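Sugar-binding transport ATP-binding protein (Pyrococcus horikoshii, PDB 1V43) binds ATP and, as the ATPase subunit of an ABC transporter, probably hydrolyses it to drive sugar uptake. Local coordinates at residues A[306-318]-A[325-337]. Residues are numbered along the deposited sequence; the frame is centred on the assembly and turned at random.
Sequences RTARLIGKVDFVE and ILHVKFGDELVKV
A classic beta bulge in strand 307-318 sets two residues, Asp315 and Phe316, opposite the single His327, whose carbonyl O takes a 2.7 Å bond from Asp315 N and a weak, longer one from Phe316 N. Beyond the bulge the antiparallel register is regular, with His327 N bonded to Phe316 O at 2.8 Å. The His327 imidazole lies alongside the Phe316 side chain, whose ring edge, led by CD2, meets one imidazole face with the planes 65° apart; Lys336 CG packs on the opposite face. With CG beside its backbone N (chi1 -58°), His327 brings NE2 to Glu318 OE2, 2.8 Å away in the ring plane and on the anti lone pair of the carboxylate, which stands nearly perpendicular to the ring. A water links the same OE2 to Lys336 NZ. Were His327 replaced by an alanine, Glu318 OE2 would probably lose its imidazole donor and the Phe316 edge its ring to pack against. Val178 of the second subunit packs on His327 and Glu318, while Asp315 OD2 forms a salt bridge to Lys186 of that subunit. On the other sheet face Val317 CG2 touches Leu326 CD2 at 3.8 Å. Together they form a bulged antiparallel hairpin, flanked by strand 333-337, within the OB-type TOBE region of a MalK-like ATPase.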
ATOM      1  N   ARG A 306      10.552 -10.744 -27.064  1.00 44.02           N
ATOM      2  CA  ARG A 306       9.386 -11.123 -27.854  1.00 44.13           C
ATOM      3  C   ARG A 306       8.156 -10.384 -27.331  1.00 43.08           C
ATOM      4  O   ARG A 306       7.906 -10.367 -26.131  1.00 39.14           O
ATOM      5  CB  ARG A 306       9.181 -12.634 -27.767  1.00 41.57           C
ATOM      6  CG  ARG A 306      10.486 -13.410 -27.958  1.00 50.83           C
ATOM      7  CD  ARG A 306      10.264 -14.912 -28.047  1.00 45.69           C
ATOM      8  NE  ARG A 306       9.581 -15.430 -26.874  1.00 48.24           N
ATOM      9  CZ  ARG A 306       9.183 -16.691 -26.742  1.00 51.92           C
ATOM     10  NH1 ARG A 306       9.407 -17.565 -27.713  1.00 49.47           N
ATOM     11  NH2 ARG A 306       8.549 -17.071 -25.645  1.00 52.91           N
ATOM     12  N   THR A 307       7.377  -9.789 -28.232  1.00 42.39           N
ATOM     13  CA  THR A 307       6.214  -9.017 -27.808  1.00 43.67           C
ATOM     14  C   THR A 307       4.937  -9.182 -28.615  1.00 45.01           C
ATOM     15  O   THR A 307       4.923  -9.765 -29.700  1.00 50.39           O
ATOM     16  CB  THR A 307       6.537  -7.528 -27.826  1.00 43.93           C
ATOM     17  OG1 THR A 307       6.890  -7.156 -29.164  1.00 46.75           O
ATOM     18  CG2 THR A 307       7.698  -7.211 -26.886  1.00 40.15           C
ATOM     19  N   ALA A 308       3.861  -8.642 -28.058  1.00 48.46           N
ATOM     20  CA  ALA A 308       2.550  -8.656 -28.684  1.00 45.81           C
ATOM     21  C   ALA A 308       1.985  -7.249 -28.520  1.00 46.01           C
ATOM     22  O   ALA A 308       2.158  -6.620 -27.476  1.00 38.93           O
ATOM     23  CB  ALA A 308       1.652  -9.666 -28.011  1.00 44.77           C
ATOM     24  N   ARG A 309       1.336  -6.757 -29.569  1.00 50.06           N
ATOM     25  CA  ARG A 309       0.739  -5.423 -29.576  1.00 53.14           C
ATOM     26  C   ARG A 309      -0.796  -5.508 -29.584  1.00 56.85           C
ATOM     27  O   ARG A 309      -1.368  -6.497 -30.049  1.00 58.45           O
ATOM     28  CB  ARG A 309       1.194  -4.649 -30.823  1.00 53.72           C
ATOM     29  CG  ARG A 309       2.381  -3.706 -30.648  1.00 61.27           C
ATOM     30  CD  ARG A 309       3.732  -4.411 -30.563  1.00 64.04           C
ATOM     31  NE  ARG A 309       4.821  -3.431 -30.515  1.00 69.16           N
ATOM     32  CZ  ARG A 309       6.102  -3.723 -30.303  1.00 67.40           C
ATOM     33  NH1 ARG A 309       6.484  -4.976 -30.115  1.00 64.58           N
ATOM     34  NH2 ARG A 309       7.006  -2.756 -30.273  1.00 67.24           N
ATOM     35  N   LEU A 310      -1.451  -4.471 -29.062  1.00 56.13           N
ATOM     36  CA  LEU A 310      -2.916  -4.393 -29.036  1.00 56.46           C
ATOM     37  C   LEU A 310      -3.283  -2.940 -28.791  1.00 53.86           C
ATOM     38  O   LEU A 310      -3.022  -2.405 -27.716  1.00 57.25           O
ATOM     39  CB  LEU A 310      -3.527  -5.238 -27.909  1.00 56.32           C
ATOM     40  CG  LEU A 310      -3.003  -6.632 -27.557  1.00 64.56           C
ATOM     41  CD1 LEU A 310      -1.768  -6.509 -26.674  1.00 60.33           C
ATOM     42  CD2 LEU A 310      -4.080  -7.405 -26.808  1.00 65.94           C
ATOM     43  N   ILE A 311      -3.881  -2.294 -29.783  1.00 50.37           N
ATOM     44  CA  ILE A 311      -4.265  -0.898 -29.627  1.00 49.41           C
ATOM     45  C   ILE A 311      -5.540  -0.785 -28.798  1.00 46.83           C
ATOM     46  O   ILE A 311      -6.486  -1.546 -28.986  1.00 45.03           O
ATOM     47  CB  ILE A 311      -4.462  -0.206 -30.999  1.00 52.12           C
ATOM     48  CG1 ILE A 311      -3.097  -0.038 -31.681  1.00 56.98           C
ATOM     49  CG2 ILE A 311      -5.150   1.144 -30.817  1.00 59.74           C
ATOM     50  CD1 ILE A 311      -3.123   0.746 -32.989  1.00 55.88           C
ATOM     51  N   GLY A 312      -5.551   0.160 -27.865  1.00 40.72           N
ATOM     52  CA  GLY A 312      -6.716   0.330 -27.027  1.00 42.74           C
ATOM     53  C   GLY A 312      -6.828   1.742 -26.515  1.00 44.50           C
ATOM     54  O   GLY A 312      -5.907   2.539 -26.676  1.00 49.13           O
ATOM     55  N   LYS A 313      -7.960   2.060 -25.904  1.00 46.30           N
ATOM     56  CA  LYS A 313      -8.174   3.391 -25.358  1.00 47.65           C
ATOM     57  C   LYS A 313      -8.035   3.374 -23.849  1.00 44.27           C
ATOM     58  O   LYS A 313      -8.471   2.433 -23.180  1.00 40.79           O
ATOM     59  CB  LYS A 313      -9.566   3.927 -25.727  1.00 53.62           C
ATOM     60  CG  LYS A 313      -9.690   4.379 -27.174  1.00 65.18           C
ATOM     61  CD  LYS A 313     -11.060   4.970 -27.459  1.00 67.29           C
ATOM     62  CE  LYS A 313     -11.163   5.464 -28.894  1.00 68.68           C
ATOM     63  NZ  LYS A 313     -12.505   6.047 -29.172  1.00 72.33           N
ATOM     64  N   VAL A 314      -7.411   4.422 -23.327  1.00 37.88           N
ATOM     65  CA  VAL A 314      -7.219   4.575 -21.898  1.00 36.74           C
ATOM     66  C   VAL A 314      -8.548   4.951 -21.268  1.00 37.60           C
ATOM     67  O   VAL A 314      -9.133   5.971 -21.614  1.00 39.63           O
ATOM     68  CB  VAL A 314      -6.228   5.702 -21.585  1.00 32.97           C
ATOM     69  CG1 VAL A 314      -6.091   5.857 -20.085  1.00 25.97           C
ATOM     70  CG2 VAL A 314      -4.885   5.407 -22.227  1.00 31.13           C
ATOM     71  N   ASP A 315      -9.017   4.130 -20.342  1.00 35.50           N
ATOM     72  CA  ASP A 315     -10.271   4.381 -19.653  1.00 31.51           C
ATOM     73  C   ASP A 315     -10.080   5.217 -18.380  1.00 35.61           C
ATOM     74  O   ASP A 315     -10.968   5.969 -17.982  1.00 32.34           O
ATOM     75  CB  ASP A 315     -10.916   3.052 -19.289  1.00 38.30           C
ATOM     76  CG  ASP A 315     -12.265   3.224 -18.640  1.00 44.09           C
ATOM     77  OD1 ASP A 315     -13.182   3.744 -19.306  1.00 57.49           O
ATOM     78  OD2 ASP A 315     -12.404   2.838 -17.466  1.00 43.58           O
ATOM     79  N   PHE A 316      -8.931   5.070 -17.732  1.00 27.59           N
ATOM     80  CA  PHE A 316      -8.655   5.816 -16.506  1.00 27.62           C
ATOM     81  C   PHE A 316      -7.174   5.767 -16.164  1.00 30.63           C
ATOM     82  O   PHE A 316      -6.462   4.820 -16.526  1.00 28.35           O
ATOM     83  CB  PHE A 316      -9.459   5.251 -15.340  1.00 22.48           C
ATOM     84  CG  PHE A 316      -9.384   6.085 -14.087  1.00 27.77           C
ATOM     85  CD1 PHE A 316     -10.035   7.319 -14.011  1.00 28.93           C
ATOM     86  CD2 PHE A 316      -8.684   5.629 -12.973  1.00 24.97           C
ATOM     87  CE1 PHE A 316      -9.996   8.091 -12.842  1.00 29.65           C
ATOM     88  CE2 PHE A 316      -8.638   6.392 -11.791  1.00 31.10           C
ATOM     89  CZ  PHE A 316      -9.295   7.624 -11.731  1.00 36.10           C
ATOM     90  N   VAL A 317      -6.719   6.786 -15.452  1.00 27.72           N
ATOM     91  CA  VAL A 317      -5.326   6.884 -15.081  1.00 30.99           C
ATOM     92  C   VAL A 317      -5.112   7.182 -13.602  1.00 32.16           C
ATOM     93  O   VAL A 317      -5.721   8.088 -13.047  1.00 27.99           O
ATOM     94  CB  VAL A 317      -4.620   8.008 -15.888  1.00 36.46           C
ATOM     95  CG1 VAL A 317      -3.139   8.093 -15.495  1.00 26.82           C
ATOM     96  CG2 VAL A 317      -4.796   7.761 -17.381  1.00 35.18           C
ATOM     97  N   GLU A 318      -4.246   6.391 -12.977  1.00 29.73           N
ATOM     98  CA  GLU A 318      -3.862   6.596 -11.595  1.00 28.15           C
ATOM     99  C   GLU A 318      -2.452   7.199 -11.740  1.00 25.90           C
ATOM    100  O   GLU A 318      -1.480   6.463 -11.874  1.00 27.39           O
ATOM    101  CB  GLU A 318      -3.753   5.266 -10.834  1.00 20.62           C
ATOM    102  CG  GLU A 318      -5.013   4.432 -10.729  1.00 20.01           C
ATOM    103  CD  GLU A 318      -4.761   3.125  -9.975  1.00 28.68           C
ATOM    104  OE1 GLU A 318      -4.241   3.186  -8.846  1.00 31.79           O
ATOM    105  OE2 GLU A 318      -5.072   2.036 -10.498  1.00 27.45           O
ATOM    106  N   ILE A 325      -0.493   4.219 -13.253  1.00 25.33           N
ATOM    107  CA  ILE A 325      -1.252   3.035 -13.645  1.00 25.10           C
ATOM    108  C   ILE A 325      -2.381   3.338 -14.622  1.00 30.00           C
ATOM    109  O   ILE A 325      -3.325   4.070 -14.307  1.00 23.62           O
ATOM    110  CB  ILE A 325      -1.846   2.321 -12.429  1.00 24.15           C
ATOM    111  CG1 ILE A 325      -0.737   2.048 -11.421  1.00 19.48           C
ATOM    112  CG2 ILE A 325      -2.495   0.985 -12.868  1.00 16.35           C
ATOM    113  CD1 ILE A 325      -1.215   1.386 -10.160  1.00 33.62           C
ATOM    114  N   LEU A 326      -2.288   2.749 -15.806  1.00 27.18           N
ATOM    115  CA  LEU A 326      -3.299   2.961 -16.835  1.00 29.03           C
ATOM    116  C   LEU A 326      -4.298   1.817 -16.905  1.00 27.62           C
ATOM    117  O   LEU A 326      -3.911   0.644 -16.897  1.00 30.54           O
ATOM    118  CB  LEU A 326      -2.640   3.084 -18.207  1.00 27.04           C
ATOM    119  CG  LEU A 326      -1.434   4.003 -18.353  1.00 31.51           C
ATOM    120  CD1 LEU A 326      -0.933   3.907 -19.798  1.00 40.27           C
ATOM    121  CD2 LEU A 326      -1.806   5.433 -17.990  1.00 32.13           C
ATOM    122  N   HIS A 327      -5.582   2.163 -16.968  1.00 26.65           N
ATOM    123  CA  HIS A 327      -6.637   1.166 -17.110  1.00 23.88           C
ATOM    124  C   HIS A 327      -6.988   1.285 -18.586  1.00 36.58           C
ATOM    125  O   HIS A 327      -7.631   2.249 -19.002  1.00 37.32           O
ATOM    126  CB  HIS A 327      -7.847   1.502 -16.236  1.00 24.67           C
ATOM    127  CG  HIS A 327      -7.528   1.631 -14.774  1.00 28.04           C
ATOM    128  ND1 HIS A 327      -8.503   1.647 -13.800  1.00 27.86           N
ATOM    129  CD2 HIS A 327      -6.349   1.794 -14.125  1.00 29.84           C
ATOM    130  CE1 HIS A 327      -7.941   1.813 -12.615  1.00 32.78           C
ATOM    131  NE2 HIS A 327      -6.635   1.906 -12.785  1.00 28.27           N
ATOM    132  N   VAL A 328      -6.519   0.321 -19.377  1.00 38.78           N
ATOM    133  CA  VAL A 328      -6.736   0.324 -20.813  1.00 42.56           C
ATOM    134  C   VAL A 328      -7.742  -0.725 -21.235  1.00 48.28           C
ATOM    135  O   VAL A 328      -7.688  -1.868 -20.776  1.00 47.68           O
ATOM    136  CB  VAL A 328      -5.431   0.034 -21.583  1.00 46.38           C
ATOM    137  CG1 VAL A 328      -5.636   0.322 -23.063  1.00 41.73           C
ATOM    138  CG2 VAL A 328      -4.297   0.856 -21.027  1.00 35.00           C
ATOM    139  N   LYS A 329      -8.654  -0.330 -22.117  1.00 52.39           N
ATOM    140  CA  LYS A 329      -9.666  -1.244 -22.619  1.00 63.01           C
ATOM    141  C   LYS A 329      -9.105  -2.091 -23.749  1.00 65.29           C
ATOM    142  O   LYS A 329      -8.757  -1.571 -24.800  1.00 66.32           O
ATOM    143  CB  LYS A 329     -10.885  -0.478 -23.137  1.00 65.15           C
ATOM    144  CG  LYS A 329     -11.771   0.139 -22.064  1.00 69.17           C
ATOM    145  CD  LYS A 329     -13.039   0.701 -22.699  1.00 79.59           C
ATOM    146  CE  LYS A 329     -13.955   1.378 -21.687  1.00 84.38           C
ATOM    147  NZ  LYS A 329     -15.178   1.929 -22.347  1.00 83.93           N
ATOM    148  N   PHE A 330      -9.001  -3.394 -23.509  1.00 72.29           N
ATOM    149  CA  PHE A 330      -8.519  -4.351 -24.504  1.00 75.04           C
ATOM    150  C   PHE A 330      -9.782  -4.925 -25.124  1.00 76.87           C
ATOM    151  O   PHE A 330     -10.409  -5.812 -24.541  1.00 78.43           O
ATOM    152  CB  PHE A 330      -7.742  -5.481 -23.826  1.00 80.09           C
ATOM    153  CG  PHE A 330      -6.271  -5.232 -23.715  1.00 85.94           C
ATOM    154  CD1 PHE A 330      -5.784  -3.976 -23.370  1.00 89.55           C
ATOM    155  CD2 PHE A 330      -5.368  -6.266 -23.930  1.00 89.52           C
ATOM    156  CE1 PHE A 330      -4.415  -3.755 -23.242  1.00 92.22           C
ATOM    157  CE2 PHE A 330      -3.998  -6.056 -23.803  1.00 88.66           C
ATOM    158  CZ  PHE A 330      -3.522  -4.800 -23.459  1.00 90.64           C
ATOM    159  N   GLY A 331     -10.160  -4.428 -26.298  1.00 73.54           N
ATOM    160  CA  GLY A 331     -11.378  -4.918 -26.911  1.00 65.43           C
ATOM    161  C   GLY A 331     -12.470  -4.651 -25.897  1.00 67.66           C
ATOM    162  O   GLY A 331     -12.610  -3.522 -25.428  1.00 68.89           O
ATOM    163  N   ASP A 332     -13.226  -5.685 -25.536  1.00 67.74           N
ATOM    164  CA  ASP A 332     -14.303  -5.543 -24.554  1.00 68.40           C
ATOM    165  C   ASP A 332     -13.771  -5.642 -23.129  1.00 64.49           C
ATOM    166  O   ASP A 332     -14.510  -5.417 -22.165  1.00 58.46           O
ATOM    167  CB  ASP A 332     -15.366  -6.634 -24.742  1.00 74.55           C
ATOM    168  CG  ASP A 332     -16.131  -6.500 -26.045  1.00 79.03           C
ATOM    169  OD1 ASP A 332     -16.666  -5.399 -26.312  1.00 72.40           O
ATOM    170  OD2 ASP A 332     -16.204  -7.502 -26.794  1.00 84.14           O
ATOM    171  N   GLU A 333     -12.489  -5.975 -23.004  1.00 61.35           N
ATOM    172  CA  GLU A 333     -11.867  -6.146 -21.698  1.00 55.70           C
ATOM    173  C   GLU A 333     -11.180  -4.909 -21.136  1.00 50.87           C
ATOM    174  O   GLU A 333     -10.927  -3.940 -21.850  1.00 44.16           O
ATOM    175  CB  GLU A 333     -10.868  -7.296 -21.764  1.00 58.16           C
ATOM    176  CG  GLU A 333     -11.027  -8.293 -20.643  1.00 65.23           C
ATOM    177  CD  GLU A 333     -12.390  -8.948 -20.636  1.00 64.04           C
ATOM    178  OE1 GLU A 333     -12.784  -9.518 -21.676  1.00 68.25           O
ATOM    179  OE2 GLU A 333     -13.069  -8.894 -19.589  1.00 62.65           O
ATOM    180  N   LEU A 334     -10.880  -4.958 -19.842  1.00 48.37           N
ATOM    181  CA  LEU A 334     -10.212  -3.852 -19.157  1.00 47.26           C
ATOM    182  C   LEU A 334      -9.010  -4.386 -18.371  1.00 42.39           C
ATOM    183  O   LEU A 334      -9.164  -5.222 -17.480  1.00 39.04           O
ATOM    184  CB  LEU A 334     -11.196  -3.173 -18.206  1.00 48.28           C
ATOM    185  CG  LEU A 334     -10.810  -1.818 -17.614  1.00 54.41           C
ATOM    186  CD1 LEU A 334     -10.520  -0.822 -18.726  1.00 46.78           C
ATOM    187  CD2 LEU A 334     -11.956  -1.319 -16.744  1.00 58.69           C
ATOM    188  N   VAL A 335      -7.815  -3.912 -18.707  1.00 35.95           N
ATOM    189  CA  VAL A 335      -6.609  -4.363 -18.017  1.00 38.72           C
ATOM    190  C   VAL A 335      -5.829  -3.172 -17.484  1.00 33.50           C
ATOM    191  O   VAL A 335      -6.039  -2.038 -17.920  1.00 33.83           O
ATOM    192  CB  VAL A 335      -5.673  -5.173 -18.951  1.00 37.10           C
ATOM    193  CG1 VAL A 335      -6.422  -6.351 -19.561  1.00 33.52           C
ATOM    194  CG2 VAL A 335      -5.111  -4.270 -20.037  1.00 39.78           C
ATOM    195  N   LYS A 336      -4.927  -3.430 -16.543  1.00 28.51           N
ATOM    196  CA  LYS A 336      -4.106  -2.364 -15.970  1.00 26.65           C
ATOM    197  C   LYS A 336      -2.685  -2.486 -16.456  1.00 26.57           C
ATOM    198  O   LYS A 336      -2.149  -3.584 -16.535  1.00 27.45           O
ATOM    199  CB  LYS A 336      -4.093  -2.436 -14.444  1.00 28.60           C
ATOM    200  CG  LYS A 336      -5.429  -2.190 -13.785  1.00 27.71           C
ATOM    201  CD  LYS A 336      -5.293  -2.363 -12.292  1.00 31.12           C
ATOM    202  CE  LYS A 336      -6.608  -2.186 -11.576  1.00 30.65           C
ATOM    203  NZ  LYS A 336      -6.406  -2.304 -10.108  1.00 39.36           N
ATOM    204  N   VAL A 337      -2.081  -1.346 -16.769  1.00 26.80           N
ATOM    205  CA  VAL A 337      -0.703  -1.289 -17.224  1.00 23.51           C
ATOM    206  C   VAL A 337       0.052  -0.371 -16.259  1.00 31.02           C
ATOM    207  O   VAL A 337      -0.351   0.771 -16.016  1.00 27.37           O
ATOM    208  CB  VAL A 337      -0.606  -0.728 -18.653  1.00 29.55           C
ATOM    209  CG1 VAL A 337       0.855  -0.517 -19.032  1.00 21.78           C
ATOM    210  CG2 VAL A 337      -1.270  -1.695 -19.635  1.00 22.68           C
TER
HETATM  211  O   HOH W   1      -4.384  -0.174  -9.419  1.00 23.47           O